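Local structure of putative gdp-fucose protein o-fucosyltransferase 1 (Caenorhabditis elegans, 3ZY2) at residues I259-Q270 with P351-I359; A32-T40 with F161-F171. The protein is a putative glycosyltransferase of the GT-B clan and the protein O-fucosyltransferase family, modelled here with guanosine-5'-diphosphate bound. All blocks are in the same frame, centred on the assembly; numbering follows the deposited sequence.

Contact 1: residues I259-Q270 with P351-I359; sequences ICSPSKQQILEQ and PRPSAFFGI
The carbonyl oxygens Ile259 O and Phe357 O are joined by one ordered water, which lies 2.8 Å from Ile259 O and 2.8 Å from Phe357 O. It donates to both, so each of its hydrogens is spent on one segment. Most of the remaining contact is apolar. Phe357 sets its ring against the turn and helix of 259-270, with CG anti to its own carbonyl carbon (chi1 -69°). Ile267 CG1 lies over one face of that ring, and Ile267 CG2 comes within 4.2 Å of Phe357 CE1, while the Gln270 side chain reaches the ring edge. Pro262 comes in obliquely and crosses the Phe357 side chain at about a right angle, with CG 3.5 Å from Phe357 CB. Val216 and Leu218 of strand 213-218 also touch the ring. The Phe357 side chain is about 11 Å from the bound guanosine-5'-diphosphate, and no residue of these segments is among those of its pocket. Residues 356-359 form a type II beta turn, and Gly358 takes the positive phi (77°) that glycine accommodates readily. Ile259 packs on this turn: its CG1 is 3.5 Å from Gly358 O, and its CD1 meets Ile359 CD1 at 3.6 Å. On the helix side, Ser263 and Gln266 form a capping box. Ser263 N donates to Gln266 OE1 at 3.1 Å with an N-H...O angle of 170°, and Gln266 N donates back to Ser263 OG, which fixes the start of helix 264-278. Cys260, in the last turn of helix 257-260, is disulfide-bonded to Cys228. The chemistry implies a wedge of one aromatic ring between a proline, a helix and a strand; because two carbonyl oxygens are both acceptors, a water that donates to each is what lets them face the same point.

Contact 2: residues A32-T40 with F161-F171; sequences AFAKALDRT and FPSEEYPVLAF
Leu169 lies over one face of the Arg39 guanidinium, CD1 standing 3.5 Å above the plane and over its centre, while backbone carbonyls of Phe161, Tyr166 and Pro167 gather at the edge. NH1 and NH2 both donate to Tyr166 O, end-on, at 2.9 Å from Arg39 NH1 and 2.8 Å from Arg39 NH2; this oxygen lies only 7° out of the guanidinium plane. A weak bond of 3.1 Å from Arg39 NH2 to Phe161 O adds a second acceptor. The side chain reaches this far because it is extended from CG to NE. The near-in-plane carbonyl oxygens probably fix the rotation of the guanidinium, with Leu169 against its face. Phe33 turns its edge to the face of Phe171 in an offset edge-to-face pair, centroids 5.8 Å apart and planes at 81°. Leu37 covers one face of Phe33 and, through CD1, meets Leu169 CD2 at 3.8 Å, linking aromatic pair and arginine. The Tyr166 ring lies between Phe161 CD1, over the centre of one face, and Glu165 CG toward the rim of the other; its OH bonds Thr235 of the second subunit and Glu137 of its own. Helix 20-37 ends in a Schellman motif at Asp38 (positive phi), and Arg39 follows directly, its side chain directed to 161-171. Trp157 of helix 157-160 packs on Phe33, Leu37 and Phe171. Strand 10-13 runs between strands 40-42 and 168-171, and Arg39, bonding also to Tyr10 O, spans the starts of all three.

From the N terminus, strand 10-13 leads into helix 20-37, and contact 2 then closes a loop of 120 residues when strand 168-171 returns beside that first strand; strands 95-98 and 135-138 lie within the loop. The chain next builds the second parallel sheet, and contact 1 closes a loop of 80 residues by bringing the end of the model, just beyond edge strand 354-356, back to helices 257-260 and 264-278. The loops run in series, neither nesting nor crossing. Each belongs to one of the two parallel sheets expected of a GT-B protein. The centres of contact 1 and contact 2 are about 42 Å apart, on opposite sides of the chain's centre. Their nearest atoms are about 20 Å apart.

Contact 1: residues I259-Q270 with P351-I359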
loop_
_atom_site.group_PDB
_atom_site.type_symbol
_atom_site.label_atom_id
_atom_site.label_comp_id
_atom_site.label_asym_id
_atom_site.label_seq_id
_atom_site.Cartn_x
_atom_site.Cartn_y
_atom_site.Cartn_z
ATOM N N ILE A 259 -20.637 7.767 -21.533
ATOM C CA ILE A 259 -19.423 7.138 -22.057
ATOM C C ILE A 259 -19.154 5.839 -21.306
ATOM O O ILE A 259 -18.821 4.822 -21.900
ATOM C CB ILE A 259 -18.224 8.117 -21.959
ATOM C CG1 ILE A 259 -18.425 9.276 -22.942
ATOM C CG2 ILE A 259 -16.876 7.424 -22.187
ATOM C CD1 ILE A 259 -17.594 10.504 -22.606
ATOM N N CYS A 260 -19.322 5.862 -19.990
ATOM C CA CYS A 260 -19.011 4.691 -19.185
ATOM C C CYS A 260 -20.003 3.551 -19.440
ATOM O O CYS A 260 -19.616 2.387 -19.557
ATOM C CB CYS A 260 -19.035 5.072 -17.705
ATOM S SG CYS A 260 -18.398 3.835 -16.579
ATOM N N SER A 261 -21.279 3.910 -19.521
ATOM C CA SER A 261 -22.363 2.943 -19.660
ATOM C C SER A 261 -23.419 3.466 -20.636
ATOM O O SER A 261 -24.466 3.967 -20.203
ATOM C CB SER A 261 -22.986 2.671 -18.276
ATOM O OG SER A 261 -23.840 1.545 -18.329
ATOM N N PRO A 262 -23.150 3.376 -21.954
ATOM C CA PRO A 262 -24.126 3.830 -22.952
ATOM C C PRO A 262 -25.450 3.085 -22.816
ATOM O O PRO A 262 -25.457 1.892 -22.459
ATOM C CB PRO A 262 -23.494 3.458 -24.301
ATOM C CG PRO A 262 -22.115 3.086 -24.014
ATOM C CD PRO A 262 -21.976 2.740 -22.564
ATOM N N SER A 263 -26.545 3.791 -23.097
ATOM C CA SER A 263 -27.884 3.194 -23.139
ATOM C C SER A 263 -27.947 2.233 -24.312
ATOM O O SER A 263 -27.173 2.370 -25.256
ATOM C CB SER A 263 -28.966 4.266 -23.299
ATOM O OG SER A 263 -28.878 4.924 -24.555
ATOM N N LYS A 264 -28.877 1.282 -24.264
ATOM C CA LYS A 264 -29.090 0.365 -25.399
ATOM C C LYS A 264 -29.343 1.149 -26.686
ATOM O O LYS A 264 -28.777 0.844 -27.730
ATOM C CB LYS A 264 -30.233 -0.616 -25.127
ATOM C CG LYS A 264 -29.864 -1.728 -24.147
ATOM C CD LYS A 264 -30.931 -2.815 -24.079
ATOM C CE LYS A 264 -30.893 -3.504 -22.716
ATOM N NZ LYS A 264 -32.216 -4.056 -22.279
ATOM N N GLN A 265 -30.188 2.179 -26.595
ATOM C CA GLN A 265 -30.488 3.061 -27.727
ATOM C C GLN A 265 -29.220 3.668 -28.343
ATOM O O GLN A 265 -29.065 3.680 -29.572
ATOM C CB GLN A 265 -31.443 4.190 -27.284
ATOM C CG GLN A 265 -32.652 3.728 -26.432
ATOM C CD GLN A 265 -32.378 3.707 -24.919
ATOM O OE1 GLN A 265 -31.967 2.684 -24.354
ATOM N NE2 GLN A 265 -32.636 4.840 -24.257
ATOM N N GLN A 266 -28.320 4.154 -27.481
ATOM C CA GLN A 266 -27.075 4.805 -27.888
ATOM C C GLN A 266 -26.143 3.769 -28.551
ATOM O O GLN A 266 -25.526 4.056 -29.570
ATOM C CB GLN A 266 -26.383 5.491 -26.677
ATOM C CG GLN A 266 -27.057 6.833 -26.233
ATOM C CD GLN A 266 -26.682 7.372 -24.810
ATOM O OE1 GLN A 266 -26.095 6.682 -23.967
ATOM N NE2 GLN A 266 -27.064 8.626 -24.550
ATOM N N ILE A 267 -26.075 2.567 -27.981
ATOM C CA ILE A 267 -25.268 1.487 -28.566
ATOM C C ILE A 267 -25.735 1.178 -29.990
ATOM O O ILE A 267 -24.928 1.124 -30.914
ATOM C CB ILE A 267 -25.318 0.217 -27.701
ATOM C CG1 ILE A 267 -24.562 0.469 -26.392
ATOM C CG2 ILE A 267 -24.706 -1.005 -28.466
ATOM C CD1 ILE A 267 -24.781 -0.557 -25.319
ATOM N N LEU A 268 -27.048 1.031 -30.155
ATOM C CA LEU A 268 -27.608 0.691 -31.455
ATOM C C LEU A 268 -27.364 1.795 -32.471
ATOM O O LEU A 268 -26.924 1.530 -33.590
ATOM C CB LEU A 268 -29.104 0.357 -31.332
ATOM C CG LEU A 268 -29.447 -0.905 -30.525
ATOM C CD1 LEU A 268 -30.922 -0.996 -30.281
ATOM C CD2 LEU A 268 -28.982 -2.146 -31.231
ATOM N N GLU A 269 -27.643 3.043 -32.076
ATOM C CA GLU A 269 -27.453 4.181 -32.972
ATOM C C GLU A 269 -26.006 4.257 -33.445
ATOM O O GLU A 269 -25.746 4.446 -34.633
ATOM C CB GLU A 269 -27.840 5.493 -32.274
ATOM C CG GLU A 269 -27.567 6.729 -33.149
ATOM C CD GLU A 269 -28.134 8.026 -32.597
ATOM O OE1 GLU A 269 -28.722 8.023 -31.492
ATOM O OE2 GLU A 269 -27.971 9.054 -33.292
ATOM N N GLN A 270 -25.069 4.077 -32.519
ATOM C CA GLN A 270 -23.660 4.225 -32.854
ATOM C C GLN A 270 -23.118 3.060 -33.696
ATOM O O GLN A 270 -22.333 3.279 -34.617
ATOM C CB GLN A 270 -22.840 4.484 -31.588
ATOM C CG GLN A 270 -23.140 5.868 -31.008
ATOM C CD GLN A 270 -22.667 6.047 -29.592
ATOM O OE1 GLN A 270 -23.462 6.315 -28.678
ATOM N NE2 GLN A 270 -21.367 5.950 -29.398
ATOM N N PRO A 351 -1.179 2.435 -36.845
ATOM C CA PRO A 351 -2.362 2.062 -36.030
ATOM C C PRO A 351 -3.542 1.650 -36.899
ATOM O O PRO A 351 -3.724 2.154 -38.017
ATOM C CB PRO A 351 -2.708 3.345 -35.272
ATOM C CG PRO A 351 -2.016 4.446 -36.039
ATOM C CD PRO A 351 -0.770 3.831 -36.606
ATOM N N ARG A 352 -4.321 0.714 -36.376
ATOM C CA ARG A 352 -5.591 0.333 -36.954
ATOM C C ARG A 352 -6.671 1.148 -36.242
ATOM O O ARG A 352 -6.566 1.380 -35.027
ATOM C CB ARG A 352 -5.803 -1.163 -36.747
ATOM C CG ARG A 352 -4.892 -2.071 -37.553
ATOM C CD ARG A 352 -5.175 -3.598 -37.284
ATOM N NE ARG A 352 -4.317 -4.433 -38.127
ATOM C CZ ARG A 352 -4.192 -5.758 -38.073
ATOM N NH1 ARG A 352 -4.865 -6.481 -37.189
ATOM N NH2 ARG A 352 -3.351 -6.370 -38.914
ATOM N N PRO A 353 -7.709 1.578 -36.968
ATOM C CA PRO A 353 -8.641 2.529 -36.361
ATOM C C PRO A 353 -9.538 2.002 -35.253
ATOM O O PRO A 353 -10.037 0.868 -35.312
ATOM C CB PRO A 353 -9.499 2.991 -37.529
ATOM C CG PRO A 353 -9.442 1.891 -38.490
ATOM C CD PRO A 353 -8.047 1.299 -38.375
ATOM N N SER A 354 -9.750 2.855 -34.262
ATOM C CA SER A 354 -10.628 2.560 -33.159
ATOM C C SER A 354 -11.490 3.776 -32.830
ATOM O O SER A 354 -11.157 4.923 -33.199
ATOM C CB SER A 354 -9.833 2.158 -31.915
ATOM O OG SER A 354 -8.955 1.061 -32.198
ATOM N N ALA A 355 -12.594 3.498 -32.154
ATOM C CA ALA A 355 -13.508 4.523 -31.655
ATOM C C ALA A 355 -14.053 4.007 -30.342
ATOM O O ALA A 355 -13.831 2.851 -29.994
ATOM C CB ALA A 355 -14.653 4.757 -32.639
ATOM N N PHE A 356 -14.778 4.862 -29.626
ATOM C CA PHE A 356 -15.374 4.494 -28.354
ATOM C C PHE A 356 -16.798 5.003 -28.296
ATOM O O PHE A 356 -17.111 6.073 -28.830
ATOM C CB PHE A 356 -14.586 5.090 -27.196
ATOM C CG PHE A 356 -13.190 4.569 -27.092
ATOM C CD1 PHE A 356 -12.937 3.383 -26.427
ATOM C CD2 PHE A 356 -12.124 5.274 -27.678
ATOM C CE1 PHE A 356 -11.649 2.881 -26.320
ATOM C CE2 PHE A 356 -10.831 4.777 -27.578
ATOM C CZ PHE A 356 -10.601 3.570 -26.898
ATOM N N PHE A 357 -17.662 4.239 -27.639
ATOM C CA PHE A 357 -19.036 4.700 -27.416
ATOM C C PHE A 357 -19.043 6.033 -26.681
ATOM O O PHE A 357 -18.288 6.253 -25.745
ATOM C CB PHE A 357 -19.854 3.661 -26.656
ATOM C CG PHE A 357 -20.138 2.420 -27.449
ATOM C CD1 PHE A 357 -21.032 2.459 -28.515
ATOM C CD2 PHE A 357 -19.487 1.226 -27.142
ATOM C CE1 PHE A 357 -21.293 1.329 -29.259
ATOM C CE2 PHE A 357 -19.746 0.076 -27.881
ATOM C CZ PHE A 357 -20.643 0.131 -28.951
ATOM N N GLY A 358 -19.881 6.938 -27.170
ATOM C CA GLY A 358 -20.066 8.266 -26.526
ATOM C C GLY A 358 -18.973 9.298 -26.774
ATOM O O GLY A 358 -19.015 10.418 -26.205
ATOM N N ILE A 359 -17.998 8.949 -27.610
ATOM C CA ILE A 359 -16.876 9.830 -27.946
ATOM C C ILE A 359 -16.964 10.153 -29.426
ATOM O O ILE A 359 -16.848 9.246 -30.261
ATOM C CB ILE A 359 -15.489 9.151 -27.677
ATOM C CG1 ILE A 359 -15.309 8.791 -26.204
ATOM C CG2 ILE A 359 -14.321 10.017 -28.197
ATOM C CD1 ILE A 359 -15.163 9.987 -25.254
HETATM O O HOH W 1 -17.099 4.378 -24.032
#

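Contact 2: residues A32-T40 with F161-F171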
loop_
_atom_site.group_PDB
_atom_site.type_symbol
_atom_site.label_atom_id
_atom_site.label_comp_id
_atom_site.label_asym_id
_atom_site.label_seq_id
_atom_site.Cartn_x
_atom_site.Cartn_y
_atom_site.Cartn_z
ATOM N N ALA A 32 8.436 -2.788 -18.100
ATOM C CA ALA A 32 9.310 -1.600 -18.147
ATOM C C ALA A 32 10.237 -1.552 -16.926
ATOM O O ALA A 32 11.448 -1.257 -17.044
ATOM C CB ALA A 32 8.480 -0.353 -18.258
ATOM N N PHE A 33 9.666 -1.854 -15.756
ATOM C CA PHE A 33 10.420 -1.900 -14.504
ATOM C C PHE A 33 11.569 -2.914 -14.548
ATOM O O PHE A 33 12.706 -2.590 -14.163
ATOM C CB PHE A 33 9.438 -2.199 -13.370
ATOM C CG PHE A 33 10.082 -2.362 -12.002
ATOM C CD1 PHE A 33 10.586 -1.257 -11.321
ATOM C CD2 PHE A 33 10.125 -3.607 -11.377
ATOM C CE1 PHE A 33 11.150 -1.400 -10.046
ATOM C CE2 PHE A 33 10.696 -3.752 -10.089
ATOM C CZ PHE A 33 11.192 -2.644 -9.435
ATOM N N ALA A 34 11.292 -4.129 -15.034
ATOM C CA ALA A 34 12.303 -5.189 -15.119
ATOM C C ALA A 34 13.432 -4.790 -16.062
ATOM O O ALA A 34 14.605 -5.015 -15.758
ATOM C CB ALA A 34 11.683 -6.518 -15.561
ATOM N N LYS A 35 13.084 -4.189 -17.199
ATOM C CA LYS A 35 14.090 -3.764 -18.166
ATOM C C LYS A 35 14.972 -2.695 -17.535
ATOM O O LYS A 35 16.205 -2.738 -17.683
ATOM C CB LYS A 35 13.441 -3.248 -19.453
ATOM C CG LYS A 35 14.468 -2.905 -20.565
ATOM C CD LYS A 35 13.746 -2.467 -21.816
ATOM C CE LYS A 35 14.677 -2.399 -23.021
ATOM N NZ LYS A 35 13.881 -2.472 -24.276
ATOM N N ALA A 36 14.348 -1.761 -16.818
ATOM C CA ALA A 36 15.113 -0.671 -16.180
ATOM C C ALA A 36 16.050 -1.193 -15.094
ATOM O O ALA A 36 17.178 -0.689 -14.961
ATOM C CB ALA A 36 14.178 0.392 -15.633
ATOM N N LEU A 37 15.605 -2.195 -14.331
ATOM C CA LEU A 37 16.449 -2.809 -13.297
ATOM C C LEU A 37 17.501 -3.785 -13.834
ATOM O O LEU A 37 18.388 -4.230 -13.084
ATOM C CB LEU A 37 15.619 -3.510 -12.220
ATOM C CG LEU A 37 15.041 -2.701 -11.064
ATOM C CD1 LEU A 37 14.643 -3.617 -9.907
ATOM C CD2 LEU A 37 16.019 -1.647 -10.600
ATOM N N ASP A 38 17.389 -4.110 -15.121
ATOM C CA ASP A 38 18.216 -5.116 -15.787
ATOM C C ASP A 38 18.196 -6.479 -15.087
ATOM O O ASP A 38 19.217 -7.145 -14.949
ATOM C CB ASP A 38 19.648 -4.609 -16.034
ATOM C CG ASP A 38 20.318 -5.311 -17.203
ATOM O OD1 ASP A 38 19.614 -5.967 -18.010
ATOM O OD2 ASP A 38 21.563 -5.206 -17.318
ATOM N N ARG A 39 17.001 -6.900 -14.681
ATOM C CA ARG A 39 16.783 -8.225 -14.140
ATOM C C ARG A 39 15.843 -8.956 -15.093
ATOM O O ARG A 39 14.983 -8.334 -15.732
ATOM C CB ARG A 39 16.119 -8.148 -12.766
ATOM C CG ARG A 39 17.105 -7.837 -11.633
ATOM C CD ARG A 39 16.379 -7.798 -10.307
ATOM N NE ARG A 39 17.309 -7.540 -9.198
ATOM C CZ ARG A 39 17.723 -8.457 -8.326
ATOM N NH1 ARG A 39 17.281 -9.706 -8.375
ATOM N NH2 ARG A 39 18.557 -8.107 -7.357
ATOM N N THR A 40 16.005 -10.267 -15.167
ATOM C CA THR A 40 15.097 -11.105 -15.949
ATOM C C THR A 40 13.740 -11.174 -15.259
ATOM O O THR A 40 13.669 -11.382 -14.045
ATOM C CB THR A 40 15.664 -12.518 -16.117
ATOM O OG1 THR A 40 16.867 -12.441 -16.878
ATOM C CG2 THR A 40 14.690 -13.403 -16.897
ATOM N N PHE A 161 19.541 -3.545 -3.328
ATOM C CA PHE A 161 19.323 -4.991 -3.516
ATOM C C PHE A 161 20.274 -5.650 -4.518
ATOM O O PHE A 161 19.869 -5.943 -5.649
ATOM C CB PHE A 161 17.869 -5.289 -3.904
ATOM C CG PHE A 161 16.852 -4.716 -2.953
ATOM C CD1 PHE A 161 16.740 -5.201 -1.650
ATOM C CD2 PHE A 161 16.008 -3.692 -3.359
ATOM C CE1 PHE A 161 15.805 -4.669 -0.771
ATOM C CE2 PHE A 161 15.060 -3.149 -2.481
ATOM C CZ PHE A 161 14.964 -3.643 -1.184
ATOM N N PRO A 162 21.534 -5.904 -4.104
ATOM C CA PRO A 162 22.487 -6.572 -4.994
ATOM C C PRO A 162 22.064 -8.005 -5.308
ATOM O O PRO A 162 21.381 -8.647 -4.505
ATOM C CB PRO A 162 23.794 -6.571 -4.186
ATOM C CG PRO A 162 23.586 -5.566 -3.092
ATOM C CD PRO A 162 22.130 -5.610 -2.788
ATOM N N SER A 163 22.496 -8.494 -6.466
ATOM C CA SER A 163 22.112 -9.807 -6.970
ATOM C C SER A 163 22.544 -10.975 -6.089
ATOM O O SER A 163 21.825 -11.964 -5.984
ATOM C CB SER A 163 22.666 -10.006 -8.384
ATOM O OG SER A 163 22.900 -8.761 -9.031
ATOM N N GLU A 164 23.718 -10.867 -5.458
ATOM C CA GLU A 164 24.265 -11.977 -4.674
ATOM C C GLU A 164 23.395 -12.370 -3.467
ATOM O O GLU A 164 23.108 -13.561 -3.267
ATOM C CB GLU A 164 25.713 -11.684 -4.247
ATOM C CG GLU A 164 26.368 -12.768 -3.372
ATOM C CD GLU A 164 26.946 -13.950 -4.151
ATOM O OE1 GLU A 164 26.407 -14.328 -5.218
ATOM O OE2 GLU A 164 27.962 -14.515 -3.680
ATOM N N GLU A 165 22.983 -11.380 -2.676
ATOM C CA GLU A 165 22.096 -11.624 -1.541
ATOM C C GLU A 165 20.627 -11.676 -1.961
ATOM O O GLU A 165 19.833 -12.403 -1.338
ATOM C CB GLU A 165 22.290 -10.570 -0.447
ATOM C CG GLU A 165 21.427 -10.780 0.821
ATOM C CD GLU A 165 21.695 -12.103 1.556
ATOM O OE1 GLU A 165 22.854 -12.575 1.562
ATOM O OE2 GLU A 165 20.737 -12.678 2.124
ATOM N N TYR A 166 20.281 -10.919 -3.012
ATOM C CA TYR A 166 18.889 -10.814 -3.504
ATOM C C TYR A 166 18.763 -11.272 -4.958
ATOM O O TYR A 166 18.547 -10.454 -5.870
ATOM C CB TYR A 166 18.345 -9.390 -3.348
ATOM C CG TYR A 166 18.419 -8.882 -1.937
ATOM C CD1 TYR A 166 17.463 -9.262 -0.998
ATOM C CD2 TYR A 166 19.452 -8.033 -1.534
ATOM C CE1 TYR A 166 17.529 -8.820 0.309
ATOM C CE2 TYR A 166 19.525 -7.575 -0.230
ATOM C CZ TYR A 166 18.558 -7.963 0.687
ATOM O OH TYR A 166 18.645 -7.514 1.981
ATOM N N PRO A 167 18.889 -12.590 -5.186
ATOM C CA PRO A 167 18.827 -13.113 -6.545
ATOM C C PRO A 167 17.438 -12.946 -7.159
ATOM O O PRO A 167 17.315 -12.878 -8.387
ATOM C CB PRO A 167 19.161 -14.599 -6.370
ATOM C CG PRO A 167 18.937 -14.894 -4.932
ATOM C CD PRO A 167 19.238 -13.638 -4.205
ATOM N N VAL A 168 16.418 -12.900 -6.306
ATOM C CA VAL A 168 15.029 -12.812 -6.772
ATOM C C VAL A 168 14.280 -11.744 -5.984
ATOM O O VAL A 168 14.140 -11.849 -4.769
ATOM C CB VAL A 168 14.266 -14.167 -6.664
ATOM C CG1 VAL A 168 12.787 -13.975 -7.116
ATOM C CG2 VAL A 168 14.945 -15.268 -7.488
ATOM N N LEU A 169 13.774 -10.717 -6.667
ATOM C CA LEU A 169 12.879 -9.769 -6.032
ATOM C C LEU A 169 11.473 -10.293 -6.253
ATOM O O LEU A 169 11.069 -10.490 -7.399
ATOM C CB LEU A 169 13.016 -8.371 -6.660
ATOM C CG LEU A 169 14.112 -7.357 -6.316
ATOM C CD1 LEU A 169 15.365 -7.929 -5.622
ATOM C CD2 LEU A 169 14.498 -6.539 -7.526
ATOM N N ALA A 170 10.732 -10.531 -5.178
ATOM C CA ALA A 170 9.390 -11.105 -5.271
ATOM C C ALA A 170 8.340 -10.153 -4.736
ATOM O O ALA A 170 8.390 -9.769 -3.582
ATOM C CB ALA A 170 9.330 -12.435 -4.528
ATOM N N PHE A 171 7.379 -9.783 -5.580
ATOM C CA PHE A 171 6.359 -8.784 -5.245
ATOM C C PHE A 171 4.953 -9.407 -5.235
ATOM O O PHE A 171 4.509 -9.965 -6.248
ATOM C CB PHE A 171 6.372 -7.659 -6.286
ATOM C CG PHE A 171 7.687 -6.940 -6.435
ATOM C CD1 PHE A 171 8.666 -7.399 -7.334
ATOM C CD2 PHE A 171 7.929 -5.747 -5.744
ATOM C CE1 PHE A 171 9.854 -6.716 -7.502
ATOM C CE2 PHE A 171 9.114 -5.066 -5.916
ATOM C CZ PHE A 171 10.091 -5.544 -6.767
#